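Local coordinates for protein endo-1,4-beta-xylanase (Pseudoalteromonas haloplanktis, PDB 2B4F) that hydrolyses internal beta-1,4 linkages of xylan as a cold-adapted family 8 glycoside hydrolase, at residues 198-203 against 253-258; 202-207 against 230-235; 284-289 against 346-351. The protein carries 1 engineered substitution. All blocks are in the same frame, centred on the assembly; numbering follows the deposited sequence.

The three contacts illustrate how residues that reach a bound sugar are tied into the packing behind them. Contacts 1 and 2 share S202 and Y203, and their centres lie about 10 Å apart. The turn 198-203 pairs with loop 253-258, after which the chain packs on helix 219-243. A probable hydrogen bond of 2.9 Å between T199 OG1 and H204 NE2 ties the two together. Contact 3 has its centre about 16 Å from that of contact 1 and 14 Å from that of contact 2, yet S202 OG lies 2.8 Å from R284 NH2, again a probable hydrogen bond. Y203 and R284 both reach the same xylose, which E78 and D281 also bind.

Contact 1 of 3, residues 198-203 against 253-258; sequences LTDPSY and TFLSRL. With XYP (beta-D-xylopyranose), chain B.
D200 OD1 is gripped by both protein and solvent where the turn 198-203 meets the loop 253-258. S202 OG donates to D200 OD1 over 2.7 Å, coming in 41° out of the carboxylate plane, and S202 N adds a weak bond. A water 2.8 Å from D200 OD1 can donate to it or to T253 O, with more acceptors in reach than protons, and accepts from S202 N. The same D200 OD1 stands 3.2 Å from F254 O, another acceptor, without a hydrogen bond; its donors probably offset that proximity. The second oxygen, D200 OD2, lies 3.6 Å from F254 CE1, at the edge of the ring near its plane, with carboxylate and ring planes 76° apart, and is close to the carboxylate of D281. An extended first torsion (CG anti to the backbone N, chi1 -177°) carries the acid toward this ring.

T199 and S256 make a single antiparallel hydrogen-bonded pair: T199 N gives to S256 O at 2.9 Å, and S256 N returns a bond to T199 O at 3.0 Å. Beside it P201 CG rests on S256 CB at 3.7 Å, while L198 CD1 packs against L255 CB. The chemistry implies a second shell for the sugar: D200, held by its polar partners, lays its CB over one face of the Y203 ring, and Y203 OH is 2.8 Å from O3 of the bound xylose.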
loop_
_atom_site.group_PDB
_atom_site.type_symbol
_atom_site.label_atom_id
_atom_site.label_comp_id
_atom_site.label_asym_id
_atom_site.label_seq_id
_atom_site.Cartn_x
_atom_site.Cartn_y
_atom_site.Cartn_z
ATOM N N LEU A 198 -8.880 16.967 3.353
ATOM C CA LEU A 198 -7.590 16.492 2.906
ATOM C C LEU A 198 -7.526 14.977 2.802
ATOM O O LEU A 198 -7.819 14.257 3.743
ATOM C CB LEU A 198 -6.508 17.004 3.840
ATOM C CG LEU A 198 -5.088 16.728 3.371
ATOM C CD1 LEU A 198 -4.796 17.436 2.059
ATOM C CD2 LEU A 198 -4.111 17.148 4.459
ATOM N N THR A 199 -7.109 14.513 1.637
ATOM C CA THR A 199 -6.825 13.115 1.437
ATOM C C THR A 199 -5.494 12.930 0.717
ATOM O O THR A 199 -4.818 13.904 0.327
ATOM C CB THR A 199 -8.022 12.443 0.734
ATOM O OG1 THR A 199 -7.900 11.017 0.823
ATOM C CG2 THR A 199 -8.065 12.769 -0.757
ATOM N N ASP A 200 -5.085 11.677 0.604
ATOM C CA ASP A 200 -3.806 11.310 0.017
ATOM C C ASP A 200 -4.179 10.245 -0.997
ATOM O O ASP A 200 -4.614 9.158 -0.594
ATOM C CB ASP A 200 -2.902 10.794 1.135
ATOM C CG ASP A 200 -1.489 10.429 0.683
ATOM O OD1 ASP A 200 -1.291 9.788 -0.386
ATOM O OD2 ASP A 200 -0.511 10.692 1.423
ATOM N N PRO A 201 -4.098 10.563 -2.293
ATOM C CA PRO A 201 -4.537 9.615 -3.325
ATOM C C PRO A 201 -4.000 8.201 -3.154
ATOM O O PRO A 201 -4.757 7.259 -3.406
ATOM C CB PRO A 201 -4.061 10.269 -4.624
ATOM C CG PRO A 201 -4.236 11.725 -4.333
ATOM C CD PRO A 201 -3.724 11.860 -2.899
ATOM N N SER A 202 -2.762 8.060 -2.696
ATOM C CA SER A 202 -2.150 6.743 -2.467
ATOM C C SER A 202 -2.812 5.884 -1.376
ATOM O O SER A 202 -2.530 4.688 -1.276
ATOM C CB SER A 202 -0.658 6.898 -2.193
ATOM O OG SER A 202 -0.389 7.316 -0.861
ATOM N N TYR A 203 -3.674 6.487 -0.555
ATOM C CA TYR A 203 -4.379 5.761 0.490
ATOM C C TYR A 203 -5.643 5.094 -0.057
ATOM O O TYR A 203 -6.293 4.328 0.647
ATOM C CB TYR A 203 -4.781 6.697 1.635
ATOM C CG TYR A 203 -3.664 7.340 2.438
ATOM C CD1 TYR A 203 -2.296 7.182 2.104
ATOM C CD2 TYR A 203 -3.976 8.106 3.550
ATOM C CE1 TYR A 203 -1.296 7.793 2.854
ATOM C CE2 TYR A 203 -2.990 8.684 4.328
ATOM C CZ TYR A 203 -1.656 8.544 3.972
ATOM O OH TYR A 203 -0.700 9.158 4.742
ATOM N N THR A 253 -0.590 13.009 -7.440
ATOM C CA THR A 253 0.186 13.739 -6.463
ATOM C C THR A 253 0.046 13.216 -5.040
ATOM O O THR A 253 -0.808 12.404 -4.738
ATOM C CB THR A 253 -0.147 15.250 -6.522
ATOM O OG1 THR A 253 -1.463 15.500 -5.996
ATOM C CG2 THR A 253 -0.192 15.716 -7.964
ATOM N N PHE A 254 0.944 13.695 -4.195
ATOM C CA PHE A 254 1.026 13.381 -2.765
ATOM C C PHE A 254 -0.298 13.662 -2.050
ATOM O O PHE A 254 -0.871 12.770 -1.402
ATOM C CB PHE A 254 2.199 14.204 -2.202
ATOM C CG PHE A 254 2.272 14.282 -0.710
ATOM C CD1 PHE A 254 1.857 13.242 0.106
ATOM C CD2 PHE A 254 2.803 15.423 -0.108
ATOM C CE1 PHE A 254 1.942 13.350 1.508
ATOM C CE2 PHE A 254 2.885 15.529 1.278
ATOM C CZ PHE A 254 2.447 14.485 2.083
ATOM N N LEU A 255 -0.807 14.883 -2.189
ATOM C CA LEU A 255 -2.045 15.276 -1.509
ATOM C C LEU A 255 -3.100 15.814 -2.467
ATOM O O LEU A 255 -2.799 16.371 -3.520
ATOM C CB LEU A 255 -1.753 16.334 -0.433
ATOM C CG LEU A 255 -0.828 15.917 0.707
ATOM C CD1 LEU A 255 -0.480 17.080 1.655
ATOM C CD2 LEU A 255 -1.425 14.776 1.522
ATOM N N SER A 256 -4.349 15.663 -2.057
ATOM C CA SER A 256 -5.496 16.085 -2.832
ATOM C C SER A 256 -6.602 16.587 -1.906
ATOM O O SER A 256 -6.726 16.124 -0.783
ATOM C CB SER A 256 -6.005 14.881 -3.617
ATOM O OG SER A 256 -7.234 15.150 -4.219
ATOM N N ARG A 257 -7.409 17.529 -2.376
ATOM C CA ARG A 257 -8.651 17.881 -1.698
ATOM C C ARG A 257 -9.670 16.793 -2.002
ATOM O O ARG A 257 -9.421 15.909 -2.825
ATOM C CB ARG A 257 -9.147 19.264 -2.164
ATOM C CG ARG A 257 -8.136 20.399 -1.877
ATOM C CD ARG A 257 -7.739 20.463 -0.430
ATOM N NE ARG A 257 -7.044 21.686 -0.031
ATOM C CZ ARG A 257 -6.680 21.953 1.211
ATOM N NH1 ARG A 257 -6.927 21.099 2.183
ATOM N NH2 ARG A 257 -6.060 23.086 1.489
ATOM N N LEU A 258 -10.826 16.856 -1.354
ATOM C CA LEU A 258 -11.836 15.813 -1.491
ATOM C C LEU A 258 -12.516 15.772 -2.867
ATOM O O LEU A 258 -13.161 14.789 -3.197
ATOM C CB LEU A 258 -12.855 15.893 -0.350
ATOM C CG LEU A 258 -12.260 15.816 1.069
ATOM C CD1 LEU A 258 -13.341 15.644 2.157
ATOM C CD2 LEU A 258 -11.203 14.725 1.187
HETATM C C1 XYP B . 4.968 7.345 4.367
HETATM C C2 XYP B . 3.537 6.853 4.374
HETATM C C3 XYP B . 2.613 7.896 5.010
HETATM C C4 XYP B . 3.200 8.544 6.278
HETATM C C5 XYP B . 4.687 8.867 6.096
HETATM O O2 XYP B . 3.010 6.612 3.084
HETATM O O3 XYP B . 1.328 7.326 5.259
HETATM O O4 XYP B . 2.438 9.709 6.480
HETATM O O5 XYP B . 5.361 7.698 5.644
HETATM O O HOH W 1 -0.676 10.249 -3.114
#

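Contact 2 of 3, residues 202-207 against 230-235; sequences SYHIPA and TKSRTL. With XYP (beta-D-xylopyranose), chain B.
H204 points its side chain at the helical segment 230-235, and nearly every atom of it meets S232 or L235. Its CB already lies 3.4 Å from S232 OG. The first torsion sets CG anti to the carbonyl carbon (chi1 -76°), which brings the imidazole to the helix, and the second turns ND1 toward the serine. There H204 ND1 and S232 OG share a hydrogen bond of 2.8 Å in which either could be the donor; the hydroxyl sits at the edge of the ring and near its plane. S232 reaches this spot by turning OG anti to its own backbone N (chi1 -178°). Round the ring, CE1 meets L235 CG at 3.7 Å, and L235 CD1 settles over the centre of one face, 12° off the ring normal, in a clear CH-pi contact. At the tip, NE2 bonds to the hydroxyl of T199, which also bonds to the backbone carbonyl of I189.

P206, at the start of helix 206-215 with I205 as the N-cap residue, completes the joint. P206 CG packs 3.4 Å from S232 OG. P206 CB touches R233 CG at 3.5 Å and lies over one face of that arginine's guanidinium, displaced toward the rim. The extended R233 chain reaches past the proline to form salt bridges with D210 and D292.

The result is a buried imidazole with a hydroxyl partner at each nitrogen and a leucine methyl on one face, an arrangement likely to restrict rotation of the ring. The chain just after Y203 is thereby fastened to helix 219-243 by one polar bond and close apolar packing.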
loop_
_atom_site.group_PDB
_atom_site.type_symbol
_atom_site.label_atom_id
_atom_site.label_comp_id
_atom_site.label_asym_id
_atom_site.label_seq_id
_atom_site.Cartn_x
_atom_site.Cartn_y
_atom_site.Cartn_z
ATOM N N SER A 202 -2.762 8.060 -2.696
ATOM C CA SER A 202 -2.150 6.743 -2.467
ATOM C C SER A 202 -2.812 5.884 -1.376
ATOM O O SER A 202 -2.530 4.688 -1.276
ATOM C CB SER A 202 -0.658 6.898 -2.193
ATOM O OG SER A 202 -0.389 7.316 -0.861
ATOM N N TYR A 203 -3.674 6.487 -0.555
ATOM C CA TYR A 203 -4.379 5.761 0.490
ATOM C C TYR A 203 -5.643 5.094 -0.057
ATOM O O TYR A 203 -6.293 4.328 0.647
ATOM C CB TYR A 203 -4.781 6.697 1.635
ATOM C CG TYR A 203 -3.664 7.340 2.438
ATOM C CD1 TYR A 203 -2.296 7.182 2.104
ATOM C CD2 TYR A 203 -3.976 8.106 3.550
ATOM C CE1 TYR A 203 -1.296 7.793 2.854
ATOM C CE2 TYR A 203 -2.990 8.684 4.328
ATOM C CZ TYR A 203 -1.656 8.544 3.972
ATOM O OH TYR A 203 -0.700 9.158 4.742
ATOM N N HIS A 204 -6.006 5.411 -1.294
ATOM C CA HIS A 204 -7.256 4.953 -1.864
ATOM C C HIS A 204 -7.092 3.603 -2.553
ATOM O O HIS A 204 -6.360 3.482 -3.519
ATOM C CB HIS A 204 -7.800 5.967 -2.847
ATOM C CG HIS A 204 -8.411 7.152 -2.184
ATOM N ND1 HIS A 204 -9.770 7.305 -2.057
ATOM C CD2 HIS A 204 -7.848 8.213 -1.563
ATOM C CE1 HIS A 204 -10.019 8.417 -1.391
ATOM N NE2 HIS A 204 -8.868 8.986 -1.075
ATOM N N ILE A 205 -7.783 2.591 -2.041
ATOM C CA ILE A 205 -7.761 1.257 -2.648
ATOM C C ILE A 205 -9.206 0.801 -2.697
ATOM O O ILE A 205 -9.702 0.140 -1.773
ATOM C CB ILE A 205 -6.884 0.279 -1.831
ATOM C CG1 ILE A 205 -5.512 0.882 -1.503
ATOM C CG2 ILE A 205 -6.668 -0.980 -2.613
ATOM C CD1 ILE A 205 -5.088 0.729 -0.056
ATOM N N PRO A 206 -9.920 1.234 -3.724
ATOM C CA PRO A 206 -11.369 1.007 -3.791
ATOM C C PRO A 206 -11.798 -0.454 -3.560
ATOM O O PRO A 206 -12.759 -0.706 -2.830
ATOM C CB PRO A 206 -11.719 1.516 -5.195
ATOM C CG PRO A 206 -10.689 2.581 -5.469
ATOM C CD PRO A 206 -9.435 2.025 -4.878
ATOM N N ALA A 207 -11.065 -1.407 -4.134
ATOM C CA ALA A 207 -11.410 -2.817 -3.992
ATOM C C ALA A 207 -11.383 -3.302 -2.555
ATOM O O ALA A 207 -12.140 -4.196 -2.209
ATOM C CB ALA A 207 -10.498 -3.659 -4.845
ATOM N N THR A 230 -17.392 3.490 -3.887
ATOM C CA THR A 230 -17.848 4.338 -4.985
ATOM C C THR A 230 -17.190 5.714 -4.930
ATOM O O THR A 230 -16.697 6.227 -5.935
ATOM C CB THR A 230 -19.384 4.468 -4.897
ATOM O OG1 THR A 230 -19.971 3.161 -5.001
ATOM C CG2 THR A 230 -19.949 5.233 -6.059
ATOM N N LYS A 231 -17.166 6.291 -3.736
ATOM C CA LYS A 231 -16.575 7.596 -3.526
ATOM C C LYS A 231 -15.065 7.601 -3.757
ATOM O O LYS A 231 -14.508 8.609 -4.163
ATOM C CB LYS A 231 -16.898 8.122 -2.127
ATOM C CG LYS A 231 -18.313 8.679 -2.027
ATOM C CD LYS A 231 -18.726 8.977 -0.603
ATOM C CE LYS A 231 -20.074 9.698 -0.591
ATOM N NZ LYS A 231 -20.132 10.577 0.575
ATOM N N SER A 232 -14.419 6.469 -3.529
ATOM C CA SER A 232 -12.979 6.364 -3.703
ATOM C C SER A 232 -12.641 6.318 -5.194
ATOM O O SER A 232 -11.693 6.962 -5.651
ATOM C CB SER A 232 -12.428 5.133 -2.982
ATOM O OG SER A 232 -11.011 5.049 -3.112
ATOM N N ARG A 233 -13.413 5.551 -5.953
ATOM C CA ARG A 233 -13.232 5.510 -7.402
ATOM C C ARG A 233 -13.496 6.885 -8.001
ATOM O O ARG A 233 -12.791 7.307 -8.900
ATOM C CB ARG A 233 -14.143 4.463 -8.034
ATOM C CG ARG A 233 -13.725 3.065 -7.675
ATOM C CD ARG A 233 -14.186 1.987 -8.625
ATOM N NE ARG A 233 -13.705 0.729 -8.101
ATOM C CZ ARG A 233 -14.330 -0.000 -7.202
ATOM N NH1 ARG A 233 -15.540 0.310 -6.770
ATOM N NH2 ARG A 233 -13.753 -1.091 -6.756
ATOM N N THR A 234 -14.493 7.590 -7.482
ATOM C CA THR A 234 -14.801 8.937 -7.956
ATOM C C THR A 234 -13.671 9.910 -7.641
ATOM O O THR A 234 -13.317 10.730 -8.469
ATOM C CB THR A 234 -16.103 9.427 -7.349
ATOM O OG1 THR A 234 -17.183 8.643 -7.863
ATOM C CG2 THR A 234 -16.432 10.843 -7.798
ATOM N N LEU A 235 -13.114 9.818 -6.441
ATOM C CA LEU A 235 -11.987 10.659 -6.051
ATOM C C LEU A 235 -10.799 10.395 -6.977
ATOM O O LEU A 235 -10.195 11.327 -7.502
ATOM C CB LEU A 235 -11.627 10.391 -4.580
ATOM C CG LEU A 235 -10.444 11.109 -3.941
ATOM C CD1 LEU A 235 -9.123 10.546 -4.371
ATOM C CD2 LEU A 235 -10.514 12.584 -4.222
HETATM C C1 XYP B . 4.968 7.345 4.367
HETATM C C2 XYP B . 3.537 6.853 4.374
HETATM C C3 XYP B . 2.613 7.896 5.010
HETATM C C4 XYP B . 3.200 8.544 6.278
HETATM C C5 XYP B . 4.687 8.867 6.096
HETATM O O2 XYP B . 3.010 6.612 3.084
HETATM O O3 XYP B . 1.328 7.326 5.259
HETATM O O4 XYP B . 2.438 9.709 6.480
HETATM O O5 XYP B . 5.361 7.698 5.644
#

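Contact 3 of 3, residues 284-289 against 346-351; sequences RVIMNV and AANAVA. With XYP (beta-D-xylopyranose), chain B.
I286 and N348 cross obliquely where helix 283-296 packs on helix 342-351, with I286 CD1 3.4 Å from N348 OD1. The first torsion of I286 places CG1 in the crowded position between its backbone N and carbonyl carbon (chi1 63°), bending the longer branch toward the neighbouring helix. That branch lies against A351, whose CB is 3.7 Å from I286 CG1. The amide nitrogen of N348 is bonded elsewhere, to the hydroxyl of Y325. Replacing I286 with an alanine would strip away CG1, CD1 and CG2, and would probably open a gap beside A351 CB and N348 OD1.

M287 sits on the other flank. Its CB packs 4.0 Å from A347 CB and 3.4 Å from A347 O, and M287 CG lies against V350 CB at 3.7 Å. M287 was modelled in two conformers, of which one is described here. V350 CG1 in turn reaches M287 O at 3.6 Å.

The small A347 and A351 let the backbones come close: the axes of the two short segments pass 7.2 Å apart, and A351 CA makes a CH-to-oxygen contact with I286 O at 3.4 Å. Near the start of the first helix, R284 turns the other way, to E78, S202 and a weak bond from NH2 to O2 of the xylose. The two helices run the same way, their segment axes 29° apart, as neighbouring helices of one layer do in the (alpha/alpha)6 barrel of family 8 glycoside hydrolases.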
loop_
_atom_site.group_PDB
_atom_site.type_symbol
_atom_site.label_atom_id
_atom_site.label_comp_id
_atom_site.label_asym_id
_atom_site.label_seq_id
_atom_site.Cartn_x
_atom_site.Cartn_y
_atom_site.Cartn_z
ATOM N N ARG A 284 2.519 4.980 -5.403
ATOM C CA ARG A 284 1.623 3.857 -5.185
ATOM C C ARG A 284 0.266 4.036 -5.831
ATOM O O ARG A 284 -0.477 3.072 -5.960
ATOM C CB ARG A 284 1.471 3.597 -3.699
ATOM C CG ARG A 284 2.811 3.349 -3.046
ATOM C CD ARG A 284 2.802 3.424 -1.595
ATOM N NE ARG A 284 2.253 4.678 -1.072
ATOM C CZ ARG A 284 2.104 4.891 0.211
ATOM N NH1 ARG A 284 2.504 3.966 1.057
ATOM N NH2 ARG A 284 1.556 6.008 0.653
ATOM N N VAL A 285 -0.075 5.243 -6.262
ATOM C CA VAL A 285 -1.409 5.461 -6.828
ATOM C C VAL A 285 -1.716 4.526 -8.017
ATOM O O VAL A 285 -2.735 3.827 -8.015
ATOM C CB VAL A 285 -1.647 6.934 -7.222
ATOM C CG1 VAL A 285 -3.050 7.107 -7.786
ATOM C CG2 VAL A 285 -1.472 7.857 -6.007
ATOM N N ILE A 286 -0.861 4.488 -9.032
ATOM C CA ILE A 286 -1.185 3.638 -10.180
ATOM C C ILE A 286 -1.058 2.154 -9.855
ATOM O O ILE A 286 -1.700 1.327 -10.498
ATOM C CB ILE A 286 -0.443 4.049 -11.493
ATOM C CG1 ILE A 286 1.081 3.932 -11.389
ATOM C CG2 ILE A 286 -0.901 5.465 -11.903
ATOM C CD1 ILE A 286 1.785 4.179 -12.747
ATOM N N MET A 287 -0.245 1.827 -8.847
ATOM C CA MET A 287 -0.204 0.466 -8.334
ATOM C C MET A 287 -1.584 0.083 -7.783
ATOM O O MET A 287 -2.093 -1.029 -8.040
ATOM C CB MET A 287 0.861 0.315 -7.241
ATOM C CG MET A 287 0.783 -1.012 -6.526
ATOM S SD MET A 287 1.763 -1.230 -5.021
ATOM C CE MET A 287 1.467 0.236 -4.128
ATOM N N ASN A 288 -2.202 0.993 -7.038
ATOM C CA ASN A 288 -3.545 0.780 -6.500
ATOM C C ASN A 288 -4.596 0.703 -7.592
ATOM O O ASN A 288 -5.578 -0.046 -7.464
ATOM C CB ASN A 288 -3.909 1.899 -5.516
ATOM C CG ASN A 288 -3.022 1.906 -4.274
ATOM O OD1 ASN A 288 -2.425 0.869 -3.894
ATOM N ND2 ASN A 288 -2.938 3.069 -3.622
ATOM N N VAL A 289 -4.394 1.468 -8.665
ATOM C CA VAL A 289 -5.308 1.453 -9.810
ATOM C C VAL A 289 -5.220 0.083 -10.491
ATOM O O VAL A 289 -6.231 -0.513 -10.803
ATOM C CB VAL A 289 -4.995 2.594 -10.815
ATOM C CG1 VAL A 289 -5.851 2.485 -12.061
ATOM C CG2 VAL A 289 -5.230 3.944 -10.178
ATOM N N ALA A 346 8.581 -1.412 -8.863
ATOM C CA ALA A 346 7.610 -2.391 -8.396
ATOM C C ALA A 346 6.183 -1.856 -8.535
ATOM O O ALA A 346 5.301 -2.544 -9.060
ATOM C CB ALA A 346 7.910 -2.756 -6.919
ATOM N N ALA A 347 5.954 -0.629 -8.061
ATOM C CA ALA A 347 4.633 0.008 -8.152
ATOM C C ALA A 347 4.149 0.077 -9.591
ATOM O O ALA A 347 2.982 -0.207 -9.883
ATOM C CB ALA A 347 4.670 1.421 -7.527
ATOM N N ASN A 348 5.068 0.418 -10.487
ATOM C CA ASN A 348 4.744 0.599 -11.898
ATOM C C ASN A 348 4.482 -0.727 -12.606
ATOM O O ASN A 348 3.686 -0.786 -13.539
ATOM C CB ASN A 348 5.843 1.417 -12.587
ATOM C CG ASN A 348 5.869 2.850 -12.106
ATOM O OD1 ASN A 348 4.851 3.365 -11.639
ATOM N ND2 ASN A 348 7.020 3.502 -12.205
ATOM N N ALA A 349 5.089 -1.805 -12.127
ATOM C CA ALA A 349 4.824 -3.129 -12.683
ATOM C C ALA A 349 3.386 -3.579 -12.383
ATOM O O ALA A 349 2.710 -4.145 -13.258
ATOM C CB ALA A 349 5.823 -4.140 -12.146
ATOM N N VAL A 350 2.919 -3.306 -11.160
ATOM C CA VAL A 350 1.567 -3.661 -10.761
ATOM C C VAL A 350 0.521 -2.843 -11.531
ATOM O O VAL A 350 -0.551 -3.347 -11.818
ATOM C CB VAL A 350 1.354 -3.495 -9.233
ATOM C CG1 VAL A 350 -0.056 -3.899 -8.820
ATOM C CG2 VAL A 350 2.360 -4.352 -8.453
ATOM N N ALA A 351 0.841 -1.583 -11.831
ATOM C CA ALA A 351 -0.024 -0.716 -12.637
ATOM C C ALA A 351 -0.381 -1.341 -13.996
ATOM O O ALA A 351 -1.447 -1.074 -14.544
ATOM C CB ALA A 351 0.630 0.612 -12.854
HETATM C C1 XYP B . 4.968 7.345 4.367
HETATM C C2 XYP B . 3.537 6.853 4.374
HETATM C C3 XYP B . 2.613 7.896 5.010
HETATM C C4 XYP B . 3.200 8.544 6.278
HETATM C C5 XYP B . 4.687 8.867 6.096
HETATM O O2 XYP B . 3.010 6.612 3.084
HETATM O O3 XYP B . 1.328 7.326 5.259
HETATM O O4 XYP B . 2.438 9.709 6.480
HETATM O O5 XYP B . 5.361 7.698 5.644
#